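Local atomic coordinates of spore germination protein B3 (Bacillus subtilis subsp. subtilis, PDB entry 3N54), a protein that takes part in the spore germination response to the mixture of L-asparagine, glucose, fructose and potassium ions, as a lipoprotein component of a germinant receptor. Residues M107-N112 with Q168-E173; A182-R187 with G194-D199. All blocks are in the same frame, centred on the assembly; numbering follows the deposited sequence.

Contact 1: M107-N112 with Q168-E173; sequences MAARGN and QAVKNE
The side chains of M107 and Q168 run alongside each other in a common direction, with M107 SD 4.2 Å from Q168 CG. The extended thioether also reaches V170, SD standing 4.4 Å from CG1. On that same face the methyl of A109 leaves room for the branched V170: A109 CB is 4.3 Å from V170 CG2. With chi1 at -61°, V170 CG1 stands beside the backbone N, and CG2 falls between N and the carbonyl carbon. Side chains of M107, A109 and V170 all touch L76 of the neighbouring strand 74-77. Inside a mixed five-stranded sheet, strands 105-109 and 165-172 run parallel, and their backbone bonds follow the parallel register. A108 N donates to Q168 O at 2.9 Å, V170 N to A108 O, and R110 N to V170 O. Parallel neighbours need a crossover connection, and the one between them includes helix 152-160. Q168 bends at chi2 (66°), which brings NE2 back to A169 O at 2.9 Å; the bond is nearly straight (175°) and lies in the side-chain amide plane. With an alanine here, A169 O would probably lose this N-H donor and a gap would be likely to open beside M107 SD. The other face carries the methyls of A108 and A169; the R110 guanidinium comes obliquely to A169, NE 4.3 Å from CB, which a methyl leaves space for, while R110 CD meets K171 CD at 3.8 Å where the aliphatic chains cross at a slant. R110 NE forms a salt bridge with D180 OD2, and K171 also touches D180.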
ATOM      1  N   MET A 107      -0.456  -0.562  -6.546  1.00 34.55           N
ATOM      2  CA  MET A 107      -0.276   0.689  -5.824  1.00 35.73           C
ATOM      3  C   MET A 107      -1.577   1.411  -5.544  1.00 35.32           C
ATOM      4  O   MET A 107      -2.600   1.148  -6.176  1.00 34.14           O
ATOM      5  CB  MET A 107       0.633   1.619  -6.600  1.00 37.04           C
ATOM      6  CG  MET A 107       1.968   1.013  -6.845  1.00 39.62           C
ATOM      7  SD  MET A 107       3.216   2.247  -6.941  1.00 44.64           S
ATOM      8  CE  MET A 107       4.676   1.204  -6.920  1.00 45.59           C
ATOM      9  N   ALA A 108      -1.498   2.332  -4.585  1.00 35.32           N
ATOM     10  CA  ALA A 108      -2.645   3.077  -4.112  1.00 35.60           C
ATOM     11  C   ALA A 108      -2.515   4.539  -4.495  1.00 36.33           C
ATOM     12  O   ALA A 108      -1.420   5.101  -4.490  1.00 37.15           O
ATOM     13  CB  ALA A 108      -2.771   2.942  -2.599  1.00 35.66           C
ATOM     14  N   ALA A 109      -3.638   5.147  -4.851  1.00 36.07           N
ATOM     15  CA  ALA A 109      -3.666   6.566  -5.140  1.00 37.09           C
ATOM     16  C   ALA A 109      -4.455   7.273  -4.058  1.00 37.76           C
ATOM     17  O   ALA A 109      -5.478   6.778  -3.600  1.00 37.02           O
ATOM     18  CB  ALA A 109      -4.306   6.825  -6.497  1.00 36.85           C
ATOM     19  N   ARG A 110      -3.961   8.421  -3.631  1.00 39.65           N
ATOM     20  CA  ARG A 110      -4.757   9.315  -2.829  1.00 41.32           C
ATOM     21  C   ARG A 110      -5.655   9.971  -3.860  1.00 42.01           C
ATOM     22  O   ARG A 110      -5.173  10.439  -4.891  1.00 42.82           O
ATOM     23  CB  ARG A 110      -3.889  10.340  -2.109  1.00 42.75           C
ATOM     24  CG  ARG A 110      -3.000   9.723  -1.058  1.00 43.04           C
ATOM     25  CD  ARG A 110      -1.945  10.698  -0.588  1.00 45.01           C
ATOM     26  NE  ARG A 110      -1.081  10.126   0.438  1.00 44.39           N
ATOM     27  CZ  ARG A 110      -1.297  10.197   1.752  1.00 45.42           C
ATOM     28  NH1 ARG A 110      -2.363  10.823   2.242  1.00 45.97           N
ATOM     29  NH2 ARG A 110      -0.427   9.641   2.590  1.00 45.05           N
ATOM     30  N   GLY A 111      -6.955   9.979  -3.614  1.00 42.29           N
ATOM     31  CA  GLY A 111      -7.890  10.504  -4.595  1.00 43.10           C
ATOM     32  C   GLY A 111      -8.030   9.549  -5.775  1.00 42.09           C
ATOM     33  O   GLY A 111      -7.826   8.346  -5.645  1.00 41.06           O
ATOM     34  N   ASN A 112      -8.353  10.110  -6.931  1.00 42.95           N
ATOM     35  CA  ASN A 112      -8.642   9.353  -8.145  1.00 42.30           C
ATOM     36  C   ASN A 112      -7.378   8.832  -8.858  1.00 40.86           C
ATOM     37  O   ASN A 112      -6.465   9.596  -9.174  1.00 41.47           O
ATOM     38  CB  ASN A 112      -9.510  10.241  -9.060  1.00 43.82           C
ATOM     39  CG  ASN A 112      -9.747   9.642 -10.416  1.00 45.87           C
ATOM     40  OD1 ASN A 112      -8.918   9.777 -11.324  1.00 49.94           O
ATOM     41  ND2 ASN A 112     -10.905   9.004 -10.586  1.00 50.28           N
ATOM     42  N   GLN A 168       2.223   1.064  -1.244  1.00 35.98           N
ATOM     43  CA  GLN A 168       2.779   2.367  -1.615  1.00 37.25           C
ATOM     44  C   GLN A 168       1.698   3.280  -2.173  1.00 37.78           C
ATOM     45  O   GLN A 168       0.936   2.867  -3.032  1.00 37.64           O
ATOM     46  CB  GLN A 168       3.872   2.223  -2.676  1.00 38.78           C
ATOM     47  CG  GLN A 168       4.464   3.555  -3.151  1.00 41.53           C
ATOM     48  CD  GLN A 168       5.228   4.273  -2.061  1.00 43.65           C
ATOM     49  OE1 GLN A 168       6.187   3.731  -1.516  1.00 45.79           O
ATOM     50  NE2 GLN A 168       4.824   5.506  -1.748  1.00 44.20           N
ATOM     51  N   ALA A 169       1.649   4.519  -1.696  1.00 38.47           N
ATOM     52  CA  ALA A 169       0.676   5.488  -2.186  1.00 40.01           C
ATOM     53  C   ALA A 169       1.337   6.488  -3.129  1.00 42.82           C
ATOM     54  O   ALA A 169       2.524   6.781  -2.993  1.00 43.28           O
ATOM     55  CB  ALA A 169       0.015   6.209  -1.027  1.00 39.19           C
ATOM     56  N   VAL A 170       0.568   6.979  -4.101  1.00 45.66           N
ATOM     57  CA  VAL A 170       1.010   8.062  -4.982  1.00 49.48           C
ATOM     58  C   VAL A 170      -0.037   9.173  -4.982  1.00 51.81           C
ATOM     59  O   VAL A 170      -1.222   8.927  -4.747  1.00 50.98           O
ATOM     60  CB  VAL A 170       1.253   7.598  -6.425  1.00 51.43           C
ATOM     61  CG1 VAL A 170       2.343   6.540  -6.468  1.00 51.31           C
ATOM     62  CG2 VAL A 170      -0.031   7.065  -7.039  1.00 52.41           C
ATOM     63  N   LYS A 171       0.407  10.399  -5.231  1.00 55.43           N
ATOM     64  CA  LYS A 171      -0.492  11.547  -5.248  1.00 58.43           C
ATOM     65  C   LYS A 171      -0.120  12.497  -6.364  1.00 62.96           C
ATOM     66  O   LYS A 171       1.060  12.770  -6.590  1.00 64.06           O
ATOM     67  CB  LYS A 171      -0.455  12.283  -3.907  1.00 57.79           C
ATOM     68  CG  LYS A 171      -1.409  13.491  -3.805  1.00 60.81           C
ATOM     69  CD  LYS A 171      -1.514  13.990  -2.365  1.00 61.13           C
ATOM     70  CE  LYS A 171      -2.455  15.185  -2.223  1.00 64.29           C
ATOM     71  NZ  LYS A 171      -1.809  16.481  -2.586  1.00 67.58           N
ATOM     72  N   ASN A 172      -1.140  12.989  -7.057  1.00 66.46           N
ATOM     73  CA  ASN A 172      -0.960  13.972  -8.103  1.00 71.68           C
ATOM     74  C   ASN A 172      -0.978  15.345  -7.432  1.00 73.71           C
ATOM     75  O   ASN A 172      -2.044  15.923  -7.223  1.00 75.03           O
ATOM     76  CB  ASN A 172      -2.074  13.827  -9.149  1.00 74.23           C
ATOM     77  CG  ASN A 172      -1.679  14.354 -10.507  1.00 79.20           C
ATOM     78  OD1 ASN A 172      -0.496  14.468 -10.823  1.00 81.87           O
ATOM     79  ND2 ASN A 172      -2.672  14.650 -11.336  1.00 82.82           N
ATOM     80  N   GLU A 173       0.201  15.856  -7.076  1.00 74.90           N
ATOM     81  CA  GLU A 173       0.314  17.127  -6.336  1.00 76.82           C
ATOM     82  C   GLU A 173       0.334  18.349  -7.256  1.00 82.04           C
ATOM     83  O   GLU A 173       1.212  19.212  -7.142  1.00 84.18           O
ATOM     84  CB  GLU A 173       1.563  17.121  -5.439  1.00 75.40           C
ATOM     85  CG  GLU A 173       1.615  15.939  -4.466  1.00 72.10           C
ATOM     86  CD  GLU A 173       2.807  15.984  -3.514  1.00 72.07           C
ATOM     87  OE1 GLU A 173       3.053  14.964  -2.829  1.00 69.46           O
ATOM     88  OE2 GLU A 173       3.497  17.027  -3.452  1.00 75.05           O
TER

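Contact 2: A182-R187 with G194-D199; sequences AGIIKR and GFLSAD
I184 and L196 meet at about a right angle, I184 CD1 coming 3.9 Å from L196 CG, and this pair forms the tight side of the contact. CG1 of I184 is anti to its carbonyl carbon (chi1 -53°), which carries the CG1-CD1 arm across G194 toward the leucine; CG1 lies 3.6 Å from G194 O, and the glycine brings no side chain to the face on which CD1 lies. Branched and long aliphatic residues suit this face because it is buried: L196 and A182 pack against T201 of helix 198-208, L196 also against L204, and I184 reaches L166 of the adjoining strand. The backbone is bonded closely here. A182 and L196 form a hydrogen-bonded antiparallel pair, L196 N donating to A182 O at 2.8 Å and A182 N to L196 O at 3.0 Å, the latter donor tilted 29° from the carbonyl plane. A182 O also receives the CA-H of F195 at 3.2 Å (O to CA), and I184 N donates to G194 O. The looser side is the opposite face, where the partly exposed F195 ring leans across G183, its CD1 3.7 Å from G183 CA; G183, with no CB, lets the ring lie close along the backbone. R110 and A169 also touch this ring. Farther along its strand R187 turns to other partners, including a salt bridge with D326. At S197 the chain leaves the sheet: its OG caps a backbone N at the start of helix 198-208 while E200 OE2 accepts from S197 N, consistent with a capping box at the helix start, directly after the second strand of the beta hairpin formed by 177-186 and 191-196.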
ATOM      1  N   ALA A 182       1.884   5.603   2.373  1.00 37.02           N
ATOM      2  CA  ALA A 182       1.326   4.276   2.181  1.00 35.90           C
ATOM      3  C   ALA A 182      -0.139   4.169   2.594  1.00 35.27           C
ATOM      4  O   ALA A 182      -0.573   4.808   3.540  1.00 35.48           O
ATOM      5  CB  ALA A 182       2.150   3.266   2.972  1.00 35.37           C
ATOM      6  N   GLY A 183      -0.891   3.341   1.876  1.00 34.69           N
ATOM      7  CA  GLY A 183      -2.260   3.035   2.247  1.00 34.56           C
ATOM      8  C   GLY A 183      -2.207   1.887   3.228  1.00 34.10           C
ATOM      9  O   GLY A 183      -1.282   1.077   3.181  1.00 33.90           O
ATOM     10  N   ILE A 184      -3.187   1.824   4.125  1.00 34.63           N
ATOM     11  CA  ILE A 184      -3.278   0.753   5.106  1.00 34.86           C
ATOM     12  C   ILE A 184      -4.479  -0.116   4.761  1.00 35.54           C
ATOM     13  O   ILE A 184      -5.611   0.344   4.846  1.00 36.26           O
ATOM     14  CB  ILE A 184      -3.452   1.302   6.540  1.00 35.92           C
ATOM     15  CG1 ILE A 184      -2.366   2.328   6.874  1.00 35.60           C
ATOM     16  CG2 ILE A 184      -3.430   0.163   7.553  1.00 36.60           C
ATOM     17  CD1 ILE A 184      -2.678   3.154   8.116  1.00 36.22           C
ATOM     18  N   ILE A 185      -4.227  -1.362   4.363  1.00 35.67           N
ATOM     19  CA  ILE A 185      -5.286  -2.303   4.017  1.00 36.94           C
ATOM     20  C   ILE A 185      -5.533  -3.214   5.211  1.00 38.71           C
ATOM     21  O   ILE A 185      -4.618  -3.877   5.697  1.00 38.40           O
ATOM     22  CB  ILE A 185      -4.925  -3.169   2.776  1.00 36.56           C
ATOM     23  CG1 ILE A 185      -4.416  -2.299   1.618  1.00 36.00           C
ATOM     24  CG2 ILE A 185      -6.121  -3.988   2.330  1.00 37.22           C
ATOM     25  CD1 ILE A 185      -5.382  -1.212   1.185  1.00 37.66           C
ATOM     26  N   LYS A 186      -6.770  -3.237   5.695  1.00 41.15           N
ATOM     27  CA  LYS A 186      -7.100  -4.011   6.883  1.00 43.85           C
ATOM     28  C   LYS A 186      -7.524  -5.432   6.527  1.00 45.13           C
ATOM     29  O   LYS A 186      -8.179  -5.662   5.512  1.00 44.81           O
ATOM     30  CB  LYS A 186      -8.202  -3.318   7.677  1.00 46.22           C
ATOM     31  CG  LYS A 186      -8.466  -3.937   9.048  1.00 49.90           C
ATOM     32  CD  LYS A 186      -9.291  -2.999   9.888  1.00 53.84           C
ATOM     33  CE  LYS A 186      -9.458  -3.478  11.317  1.00 57.80           C
ATOM     34  NZ  LYS A 186      -9.845  -2.301  12.179  1.00 60.09           N
ATOM     35  N   ARG A 187      -7.146  -6.373   7.387  1.00 47.01           N
ATOM     36  CA  ARG A 187      -7.453  -7.790   7.203  1.00 48.88           C
ATOM     37  C   ARG A 187      -8.954  -8.025   7.233  1.00 51.51           C
ATOM     38  O   ARG A 187      -9.709  -7.204   7.757  1.00 52.89           O
ATOM     39  CB  ARG A 187      -6.767  -8.622   8.289  1.00 50.47           C
ATOM     40  CG  ARG A 187      -7.404  -8.540   9.690  1.00 54.94           C
ATOM     41  CD  ARG A 187      -6.353  -8.324  10.784  1.00 57.73           C
ATOM     42  NE  ARG A 187      -5.160  -9.139  10.572  1.00 59.28           N
ATOM     43  CZ  ARG A 187      -3.925  -8.817  10.961  1.00 59.07           C
ATOM     44  NH1 ARG A 187      -3.672  -7.681  11.597  1.00 58.08           N
ATOM     45  NH2 ARG A 187      -2.924  -9.643  10.685  1.00 60.45           N
ATOM     46  N   GLY A 194      -6.953   3.825   5.994  1.00 37.24           N
ATOM     47  CA  GLY A 194      -6.262   5.103   6.148  1.00 36.93           C
ATOM     48  C   GLY A 194      -4.948   5.140   5.392  1.00 35.11           C
ATOM     49  O   GLY A 194      -4.566   4.156   4.759  1.00 33.60           O
ATOM     50  N   PHE A 195      -4.269   6.282   5.468  1.00 35.25           N
ATOM     51  CA  PHE A 195      -2.946   6.469   4.875  1.00 34.50           C
ATOM     52  C   PHE A 195      -1.928   6.901   5.928  1.00 34.80           C
ATOM     53  O   PHE A 195      -2.259   7.573   6.895  1.00 35.51           O
ATOM     54  CB  PHE A 195      -2.958   7.572   3.815  1.00 34.88           C
ATOM     55  CG  PHE A 195      -3.701   7.227   2.561  1.00 36.44           C
ATOM     56  CD1 PHE A 195      -3.051   6.607   1.504  1.00 35.81           C
ATOM     57  CD2 PHE A 195      -5.039   7.557   2.420  1.00 37.99           C
ATOM     58  CE1 PHE A 195      -3.728   6.310   0.333  1.00 37.11           C
ATOM     59  CE2 PHE A 195      -5.720   7.259   1.257  1.00 38.81           C
ATOM     60  CZ  PHE A 195      -5.065   6.637   0.212  1.00 38.55           C
ATOM     61  N   LEU A 196      -0.681   6.508   5.710  1.00 34.23           N
ATOM     62  CA  LEU A 196       0.437   7.006   6.473  1.00 34.77           C
ATOM     63  C   LEU A 196       1.166   7.970   5.541  1.00 35.02           C
ATOM     64  O   LEU A 196       1.207   7.752   4.328  1.00 34.38           O
ATOM     65  CB  LEU A 196       1.360   5.868   6.912  1.00 34.53           C
ATOM     66  CG  LEU A 196       0.820   4.878   7.956  1.00 34.82           C
ATOM     67  CD1 LEU A 196       1.879   3.841   8.311  1.00 34.13           C
ATOM     68  CD2 LEU A 196       0.346   5.597   9.207  1.00 35.89           C
ATOM     69  N   SER A 197       1.727   9.036   6.097  1.00 35.82           N
ATOM     70  CA  SER A 197       2.485   9.994   5.309  1.00 36.63           C
ATOM     71  C   SER A 197       3.820   9.379   4.918  1.00 36.64           C
ATOM     72  O   SER A 197       4.209   8.340   5.452  1.00 36.08           O
ATOM     73  CB  SER A 197       2.722  11.281   6.107  1.00 38.36           C
ATOM     74  OG  SER A 197       3.505  11.031   7.264  1.00 38.61           O
ATOM     75  N   ALA A 198       4.515  10.031   3.989  1.00 37.78           N
ATOM     76  CA  ALA A 198       5.855   9.619   3.588  1.00 38.72           C
ATOM     77  C   ALA A 198       6.780   9.528   4.796  1.00 40.05           C
ATOM     78  O   ALA A 198       7.504   8.547   4.940  1.00 40.17           O
ATOM     79  CB  ALA A 198       6.424  10.597   2.564  1.00 40.50           C
ATOM     80  N   ASP A 199       6.765  10.555   5.654  1.00 41.62           N
ATOM     81  CA  ASP A 199       7.602  10.569   6.859  1.00 43.50           C
ATOM     82  C   ASP A 199       7.240   9.425   7.803  1.00 42.42           C
ATOM     83  O   ASP A 199       8.119   8.735   8.314  1.00 43.28           O
ATOM     84  CB  ASP A 199       7.488  11.906   7.610  1.00 45.51           C
ATOM     85  CG  ASP A 199       8.242  13.045   6.928  1.00 49.19           C
ATOM     86  OD1 ASP A 199       9.072  12.791   6.030  1.00 52.11           O
ATOM     87  OD2 ASP A 199       8.016  14.213   7.313  1.00 53.22           O
TER

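Overall arrangement
Both contacts are buried and belong to one mixed sheet, in which strands 165-172 and 177-186 are neighbours. Contact 1 joins parallel strands distant in sequence; contact 2 joins the antiparallel arms of a hairpin, one of them the outermost strand of the sheet within this chain. Their chemistry differs accordingly: contact 1 adds long polar chains at its ends, glutamine, arginine and lysine, to a small alanine and valine interior, whereas contact 2 depends on glycines beside an aromatic ring and two aliphatic side chains. They meet through R110, whose NH2 lies 3.0 Å from L196 O, and through A169, whose CB lies 3.9 Å from A182 N.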